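Local coordinates for transcriptional regulators (LACI-FAMILY TRANSCRIPTIONAL REGULATORY PROTEIN) (Corynebacterium glutamicum, PDB 3GYB), which probably acts as a LacI-family transcription factor that binds regulatory DNA through a helix-turn-helix and carries a periplasmic-binding-protein-like domain, at residues L113-V126 / E176-A188. Numbering follows the deposited sequence.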
ATOM      1  N   LEU A 113       6.809  12.713 -22.202  1.00 13.81           N
ATOM      2  CA  LEU A 113       6.219  14.030 -22.009  1.00 14.44           C
ATOM      3  C   LEU A 113       6.659  14.971 -23.127  1.00 13.56           C
ATOM      4  O   LEU A 113       5.863  15.758 -23.637  1.00 13.39           O
ATOM      5  CB  LEU A 113       6.623  14.595 -20.644  1.00 13.77           C
ATOM      6  CG  LEU A 113       6.072  13.805 -19.453  1.00 13.06           C
ATOM      7  CD1 LEU A 113       6.522  14.464 -18.147  1.00 12.62           C
ATOM      8  CD2 LEU A 113       4.548  13.765 -19.530  1.00 13.24           C
ATOM      9  N   ILE A 114       7.928  14.881 -23.508  1.00 13.40           N
ATOM     10  CA  ILE A 114       8.457  15.713 -24.586  1.00 14.89           C
ATOM     11  C   ILE A 114       7.774  15.364 -25.906  1.00 15.65           C
ATOM     12  O   ILE A 114       7.354  16.258 -26.648  1.00 16.36           O
ATOM     13  CB  ILE A 114       9.981  15.527 -24.728  1.00 13.64           C
ATOM     14  CG1 ILE A 114      10.679  16.108 -23.497  1.00 15.34           C
ATOM     15  CG2 ILE A 114      10.490  16.216 -25.998  1.00 15.01           C
ATOM     16  CD1 ILE A 114      12.160  15.801 -23.441  1.00 13.45           C
ATOM     17  N   ASP A 115       7.648  14.073 -26.201  1.00 15.82           N
ATOM     18  CA  ASP A 115       6.998  13.667 -27.443  1.00 16.27           C
ATOM     19  C   ASP A 115       5.519  14.054 -27.447  1.00 16.67           C
ATOM     20  O   ASP A 115       4.910  14.162 -28.510  1.00 18.81           O
ATOM     21  CB  ASP A 115       7.148  12.161 -27.680  1.00 18.23           C
ATOM     22  CG  ASP A 115       8.556  11.772 -28.097  1.00 21.68           C
ATOM     23  OD1 ASP A 115       9.289  12.647 -28.606  1.00 24.19           O
ATOM     24  OD2 ASP A 115       8.926  10.592 -27.929  1.00 25.00           O
ATOM     25  N   LEU A 116       4.939  14.266 -26.266  1.00 16.25           N
ATOM     26  CA  LEU A 116       3.532  14.666 -26.182  1.00 15.10           C
ATOM     27  C   LEU A 116       3.360  16.168 -26.405  1.00 15.80           C
ATOM     28  O   LEU A 116       2.237  16.680 -26.411  1.00 16.83           O
ATOM     29  CB  LEU A 116       2.930  14.276 -24.827  1.00 16.15           C
ATOM     30  CG  LEU A 116       2.557  12.804 -24.642  1.00 15.64           C
ATOM     31  CD1 LEU A 116       2.201  12.533 -23.188  1.00 15.82           C
ATOM     32  CD2 LEU A 116       1.385  12.460 -25.547  1.00 17.30           C
ATOM     33  N   GLY A 117       4.472  16.879 -26.571  1.00 14.89           N
ATOM     34  CA  GLY A 117       4.388  18.310 -26.812  1.00 15.27           C
ATOM     35  C   GLY A 117       4.616  19.225 -25.622  1.00 15.61           C
ATOM     36  O   GLY A 117       4.490  20.445 -25.742  1.00 16.63           O
ATOM     37  N   HIS A 118       4.949  18.652 -24.471  1.00 14.54           N
ATOM     38  CA  HIS A 118       5.197  19.454 -23.278  1.00 14.04           C
ATOM     39  C   HIS A 118       6.631  19.974 -23.288  1.00 13.92           C
ATOM     40  O   HIS A 118       7.548  19.260 -23.690  1.00 15.98           O
ATOM     41  CB  HIS A 118       4.981  18.610 -22.018  1.00 13.95           C
ATOM     42  CG  HIS A 118       3.566  18.164 -21.820  1.00 11.63           C
ATOM     43  ND1 HIS A 118       2.609  18.961 -21.229  1.00 14.53           N
ATOM     44  CD2 HIS A 118       2.942  17.010 -22.156  1.00 14.52           C
ATOM     45  CE1 HIS A 118       1.455  18.316 -21.210  1.00 14.62           C
ATOM     46  NE2 HIS A 118       1.630  17.130 -21.765  1.00 13.90           N
ATOM     47  N   THR A 119       6.822  21.218 -22.854  1.00 13.93           N
ATOM     48  CA  THR A 119       8.158  21.799 -22.783  1.00 16.15           C
ATOM     49  C   THR A 119       8.444  22.245 -21.351  1.00 15.16           C
ATOM     50  O   THR A 119       9.562  22.091 -20.863  1.00 17.28           O
ATOM     51  CB  THR A 119       8.322  22.991 -23.751  1.00 16.71           C
ATOM     52  OG1 THR A 119       7.228  23.900 -23.595  1.00 19.99           O
ATOM     53  CG2 THR A 119       8.378  22.490 -25.189  1.00 18.56           C
ATOM     54  N   HIS A 120       7.437  22.798 -20.683  1.00 15.09           N
ATOM     55  CA  HIS A 120       7.589  23.217 -19.292  1.00 14.49           C
ATOM     56  C   HIS A 120       7.274  21.998 -18.436  1.00 14.22           C
ATOM     57  O   HIS A 120       6.169  21.841 -17.913  1.00 13.35           O
ATOM     58  CB  HIS A 120       6.639  24.373 -18.978  1.00 16.15           C
ATOM     59  CG  HIS A 120       7.045  25.661 -19.623  1.00 19.49           C
ATOM     60  ND1 HIS A 120       8.200  26.330 -19.277  1.00 20.30           N
ATOM     61  CD2 HIS A 120       6.484  26.374 -20.628  1.00 21.80           C
ATOM     62  CE1 HIS A 120       8.335  27.396 -20.045  1.00 23.27           C
ATOM     63  NE2 HIS A 120       7.308  27.447 -20.873  1.00 22.74           N
ATOM     64  N   ILE A 121       8.274  21.134 -18.314  1.00 14.62           N
ATOM     65  CA  ILE A 121       8.159  19.886 -17.577  1.00 13.43           C
ATOM     66  C   ILE A 121       8.891  19.963 -16.250  1.00 13.98           C
ATOM     67  O   ILE A 121      10.021  20.445 -16.179  1.00 14.05           O
ATOM     68  CB  ILE A 121       8.752  18.732 -18.410  1.00 14.44           C
ATOM     69  CG1 ILE A 121       7.990  18.617 -19.734  1.00 13.66           C
ATOM     70  CG2 ILE A 121       8.703  17.433 -17.622  1.00 13.79           C
ATOM     71  CD1 ILE A 121       8.667  17.733 -20.774  1.00 14.02           C
ATOM     72  N   ALA A 122       8.241  19.484 -15.196  1.00 12.93           N
ATOM     73  CA  ALA A 122       8.857  19.501 -13.876  1.00 12.72           C
ATOM     74  C   ALA A 122       8.997  18.092 -13.320  1.00 12.77           C
ATOM     75  O   ALA A 122       8.228  17.195 -13.668  1.00 12.12           O
ATOM     76  CB  ALA A 122       8.036  20.357 -12.927  1.00 14.37           C
ATOM     77  N   HIS A 123       9.985  17.910 -12.451  1.00 12.63           N
ATOM     78  CA  HIS A 123      10.243  16.617 -11.826  1.00 11.52           C
ATOM     79  C   HIS A 123      10.111  16.702 -10.313  1.00 12.29           C
ATOM     80  O   HIS A 123      10.658  17.611  -9.690  1.00 12.59           O
ATOM     81  CB  HIS A 123      11.659  16.145 -12.169  1.00 11.75           C
ATOM     82  CG  HIS A 123      12.077  14.891 -11.461  1.00 12.36           C
ATOM     83  ND1 HIS A 123      11.457  13.677 -11.668  1.00 11.85           N
ATOM     84  CD2 HIS A 123      13.087  14.653 -10.591  1.00 12.81           C
ATOM     85  CE1 HIS A 123      12.072  12.744 -10.962  1.00 11.49           C
ATOM     86  NE2 HIS A 123      13.064  13.311 -10.299  1.00 13.13           N
ATOM     87  N   LEU A 124       9.365  15.771  -9.725  1.00 10.86           N
ATOM     88  CA  LEU A 124       9.229  15.725  -8.272  1.00 12.97           C
ATOM     89  C   LEU A 124      10.247  14.687  -7.830  1.00 13.61           C
ATOM     90  O   LEU A 124      10.087  13.501  -8.101  1.00 15.08           O
ATOM     91  CB  LEU A 124       7.820  15.286  -7.866  1.00 14.59           C
ATOM     92  CG  LEU A 124       6.732  16.315  -8.151  1.00 15.70           C
ATOM     93  CD1 LEU A 124       5.366  15.738  -7.801  1.00 16.64           C
ATOM     94  CD2 LEU A 124       7.013  17.570  -7.334  1.00 18.72           C
ATOM     95  N   ARG A 125      11.297  15.126  -7.149  1.00 15.64           N
ATOM     96  CA  ARG A 125      12.336  14.191  -6.751  1.00 15.61           C
ATOM     97  C   ARG A 125      12.231  13.560  -5.372  1.00 15.71           C
ATOM     98  O   ARG A 125      11.487  14.018  -4.510  1.00 15.16           O
ATOM     99  CB  ARG A 125      13.720  14.840  -6.921  1.00 21.97           C
ATOM    100  CG  ARG A 125      13.929  16.131  -6.172  1.00 23.62           C
ATOM    101  CD  ARG A 125      15.260  16.793  -6.562  1.00 24.24           C
ATOM    102  NE  ARG A 125      16.403  15.890  -6.437  1.00 23.53           N
ATOM    103  CZ  ARG A 125      17.675  16.274  -6.521  1.00 25.16           C
ATOM    104  NH1 ARG A 125      17.974  17.551  -6.729  1.00 22.82           N
ATOM    105  NH2 ARG A 125      18.651  15.384  -6.391  1.00 23.80           N
ATOM    106  N   VAL A 126      12.994  12.484  -5.207  1.00 17.34           N
ATOM    107  CA  VAL A 126      13.078  11.715  -3.972  1.00 19.30           C
ATOM    108  C   VAL A 126      14.572  11.573  -3.667  1.00 20.10           C
ATOM    109  O   VAL A 126      15.381  11.440  -4.584  1.00 18.83           O
ATOM    110  CB  VAL A 126      12.445  10.320  -4.154  1.00 21.26           C
ATOM    111  CG1 VAL A 126      12.659   9.479  -2.911  1.00 24.45           C
ATOM    112  CG2 VAL A 126      10.958  10.468  -4.443  1.00 23.88           C
ATOM    113  N   GLU A 176       3.473  27.817 -15.047  1.00 14.62           N
ATOM    114  CA  GLU A 176       3.659  27.541 -16.471  1.00 15.68           C
ATOM    115  C   GLU A 176       3.848  26.042 -16.720  1.00 14.88           C
ATOM    116  O   GLU A 176       3.749  25.574 -17.856  1.00 14.58           O
ATOM    117  CB  GLU A 176       4.877  28.301 -17.010  1.00 17.25           C
ATOM    118  CG  GLU A 176       6.209  27.799 -16.475  1.00 19.63           C
ATOM    119  CD  GLU A 176       6.666  28.512 -15.215  1.00 22.06           C
ATOM    120  OE1 GLU A 176       5.822  29.095 -14.503  1.00 20.68           O
ATOM    121  OE2 GLU A 176       7.881  28.476 -14.931  1.00 24.79           O
ATOM    122  N   VAL A 177       4.133  25.294 -15.658  1.00 13.64           N
ATOM    123  CA  VAL A 177       4.339  23.852 -15.774  1.00 12.21           C
ATOM    124  C   VAL A 177       3.085  23.149 -16.284  1.00 12.34           C
ATOM    125  O   VAL A 177       1.994  23.348 -15.748  1.00 12.60           O
ATOM    126  CB  VAL A 177       4.737  23.244 -14.415  1.00 13.02           C
ATOM    127  CG1 VAL A 177       4.725  21.718 -14.487  1.00 14.68           C
ATOM    128  CG2 VAL A 177       6.120  23.736 -14.028  1.00 15.55           C
ATOM    129  N   THR A 178       3.247  22.324 -17.316  1.00 12.19           N
ATOM    130  CA  THR A 178       2.115  21.603 -17.898  1.00 12.07           C
ATOM    131  C   THR A 178       2.179  20.093 -17.700  1.00 11.97           C
ATOM    132  O   THR A 178       1.207  19.383 -17.971  1.00 12.71           O
ATOM    133  CB  THR A 178       1.990  21.891 -19.412  1.00 11.89           C
ATOM    134  OG1 THR A 178       3.164  21.426 -20.095  1.00 13.43           O
ATOM    135  CG2 THR A 178       1.837  23.378 -19.652  1.00 14.01           C
ATOM    136  N   ALA A 179       3.315  19.595 -17.225  1.00 11.86           N
ATOM    137  CA  ALA A 179       3.463  18.160 -17.010  1.00 11.52           C
ATOM    138  C   ALA A 179       4.472  17.900 -15.912  1.00 13.12           C
ATOM    139  O   ALA A 179       5.445  18.638 -15.765  1.00 12.25           O
ATOM    140  CB  ALA A 179       3.907  17.477 -18.302  1.00 11.85           C
ATOM    141  N   ILE A 180       4.229  16.845 -15.145  1.00 12.16           N
ATOM    142  CA  ILE A 180       5.113  16.474 -14.054  1.00 11.48           C
ATOM    143  C   ILE A 180       5.529  15.015 -14.151  1.00 12.58           C
ATOM    144  O   ILE A 180       4.688  14.140 -14.375  1.00 10.84           O
ATOM    145  CB  ILE A 180       4.417  16.667 -12.679  1.00 11.16           C
ATOM    146  CG1 ILE A 180       4.132  18.150 -12.438  1.00 12.82           C
ATOM    147  CG2 ILE A 180       5.289  16.091 -11.566  1.00 11.80           C
ATOM    148  CD1 ILE A 180       3.260  18.428 -11.209  1.00 13.62           C
ATOM    149  N   PHE A 181       6.829  14.761 -14.025  1.00 10.95           N
ATOM    150  CA  PHE A 181       7.337  13.397 -13.994  1.00 11.20           C
ATOM    151  C   PHE A 181       7.672  13.177 -12.525  1.00 11.82           C
ATOM    152  O   PHE A 181       8.646  13.726 -12.008  1.00 11.35           O
ATOM    153  CB  PHE A 181       8.595  13.220 -14.863  1.00 11.32           C
ATOM    154  CG  PHE A 181       9.422  12.005 -14.500  1.00 11.07           C
ATOM    155  CD1 PHE A 181       8.815  10.802 -14.145  1.00 11.56           C
ATOM    156  CD2 PHE A 181      10.811  12.070 -14.505  1.00 11.21           C
ATOM    157  CE1 PHE A 181       9.574   9.687 -13.799  1.00 12.47           C
ATOM    158  CE2 PHE A 181      11.580  10.959 -14.161  1.00 11.74           C
ATOM    159  CZ  PHE A 181      10.962   9.767 -13.806  1.00 12.37           C
ATOM    160  N   SER A 182       6.834  12.399 -11.847  1.00 10.47           N
ATOM    161  CA  SER A 182       7.022  12.101 -10.436  1.00 12.74           C
ATOM    162  C   SER A 182       8.005  10.946 -10.283  1.00 11.38           C
ATOM    163  O   SER A 182       7.884   9.926 -10.960  1.00 11.95           O
ATOM    164  CB  SER A 182       5.678  11.728  -9.803  1.00 11.88           C
ATOM    165  OG  SER A 182       5.821  11.543  -8.407  1.00 14.10           O
ATOM    166  N   SER A 183       8.966  11.101  -9.378  1.00 11.78           N
ATOM    167  CA  SER A 183       9.982  10.077  -9.175  1.00 12.29           C
ATOM    168  C   SER A 183       9.384   8.700  -8.917  1.00 12.99           C
ATOM    169  O   SER A 183       9.981   7.689  -9.273  1.00 13.84           O
ATOM    170  CB  SER A 183      10.913  10.469  -8.022  1.00 14.41           C
ATOM    171  OG  SER A 183      12.102   9.699  -8.067  1.00 18.29           O
ATOM    172  N   ASN A 184       8.207   8.657  -8.301  1.00 10.99           N
ATOM    173  CA  ASN A 184       7.547   7.378  -8.049  1.00 11.72           C
ATOM    174  C   ASN A 184       6.042   7.564  -7.927  1.00 10.53           C
ATOM    175  O   ASN A 184       5.554   8.688  -7.843  1.00  9.82           O
ATOM    176  CB  ASN A 184       8.106   6.719  -6.789  1.00 14.21           C
ATOM    177  CG  ASN A 184       8.077   7.641  -5.602  1.00 18.11           C
ATOM    178  OD1 ASN A 184       7.016   8.109  -5.195  1.00 17.12           O
ATOM    179  ND2 ASN A 184       9.250   7.928  -5.049  1.00 25.83           N
ATOM    180  N   ASP A 185       5.312   6.451  -7.938  1.00  9.26           N
ATOM    181  CA  ASP A 185       3.855   6.492  -7.859  1.00  9.52           C
ATOM    182  C   ASP A 185       3.271   7.100  -6.594  1.00 10.43           C
ATOM    183  O   ASP A 185       2.331   7.886  -6.670  1.00 10.69           O
ATOM    184  CB  ASP A 185       3.275   5.082  -8.018  1.00  8.41           C
ATOM    185  CG  ASP A 185       3.348   4.569  -9.444  1.00 10.19           C
ATOM    186  OD1 ASP A 185       3.825   5.307 -10.342  1.00 11.59           O
ATOM    187  OD2 ASP A 185       2.913   3.411  -9.664  1.00 10.90           O
ATOM    188  N   ILE A 186       3.804   6.737  -5.432  1.00 10.68           N
ATOM    189  CA  ILE A 186       3.239   7.258  -4.194  1.00 12.41           C
ATOM    190  C   ILE A 186       3.341   8.782  -4.177  1.00 11.71           C
ATOM    191  O   ILE A 186       2.429   9.468  -3.724  1.00 11.93           O
ATOM    192  CB  ILE A 186       3.925   6.622  -2.953  1.00 12.70           C
ATOM    193  CG1 ILE A 186       3.111   6.934  -1.696  1.00 15.77           C
ATOM    194  CG2 ILE A 186       5.348   7.117  -2.810  1.00 14.98           C
ATOM    195  CD1 ILE A 186       1.690   6.387  -1.740  1.00 16.06           C
ATOM    196  N   THR A 187       4.438   9.314  -4.700  1.00 10.71           N
ATOM    197  CA  THR A 187       4.589  10.760  -4.760  1.00 11.71           C
ATOM    198  C   THR A 187       3.563  11.319  -5.754  1.00 12.32           C
ATOM    199  O   THR A 187       2.973  12.378  -5.526  1.00 12.18           O
ATOM    200  CB  THR A 187       6.023  11.134  -5.193  1.00 13.21           C
ATOM    201  OG1 THR A 187       6.932  10.741  -4.155  1.00 14.31           O
ATOM    202  CG2 THR A 187       6.153  12.646  -5.427  1.00 13.82           C
ATOM    203  N   ALA A 188       3.337  10.587  -6.843  1.00 10.07           N
ATOM    204  CA  ALA A 188       2.385  11.006  -7.873  1.00 11.43           C
ATOM    205  C   ALA A 188       0.958  11.073  -7.334  1.00 11.49           C
ATOM    206  O   ALA A 188       0.151  11.877  -7.809  1.00 13.73           O
ATOM    207  CB  ALA A 188       2.451  10.056  -9.081  1.00 10.08           C
TER
HETATM  208  O   HOH W   1       4.731  22.816 -21.769  1.00 15.69           O
HETATM  209  O   HOH W   2      13.929  11.673  -8.183  1.00 16.47           O
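The carbonyl oxygen of F181 is gripped twice by strand 121-124: L124 N and the imidazole ND1 of H123 reach it from opposite faces of the carbonyl plane. The backbone bond is one rung of the ladder between the neighbouring parallel strands 121-124 and 179-182, in the C-terminal half of a periplasmic-binding-protein-like fold; the imidazole bond, H123 ND1 to F181 O at 2.8 Å, is the unusual addition. It is bent, with 134° at the hydrogen, and the oxygen lies out of the ring plane. Histidine suits this place because, with CG anti to the backbone N (chi1 174°), its ring lies beside that of F181, planes 38° apart, while NE2 bonds a water shared with S183 OG and V126 N. That bond to F181 O implies a proton on ND1.

On this same side of the sheet, I121 and A179 continue the layer, and F138 of helix 129-144 packs on I121, H123 and F181. On the other side A122 touches V177, and L124 CG meets I180 CG2 at 3.7 Å, covered by helix 160-173, whose L170 meets A122 and whose T167 meets L124 and I180; small and branched apolar groups fit this buried layer.

Beyond the strands' N-terminal ends, G117, with its positive phi, closes helix 102-115 in a Schellman motif, and H118 turns back to the partner. A179 CB sits over one face of the H118 ring, 3.7 Å from its centroid, a CH-pi contact that a small methyl allows. At the ring edge, threonine's short hydroxyl, T178 OG1, shares a nearly straight hydrogen bond with H118 ND1.

At the C-terminal end, S183 N donates to L124 O, and N184 caps helix 185-198: asparagine's short side-chain carbonyl turns back to first-turn donors, OD1 accepting T187 OG1 and, at 2.9 Å, T187 N.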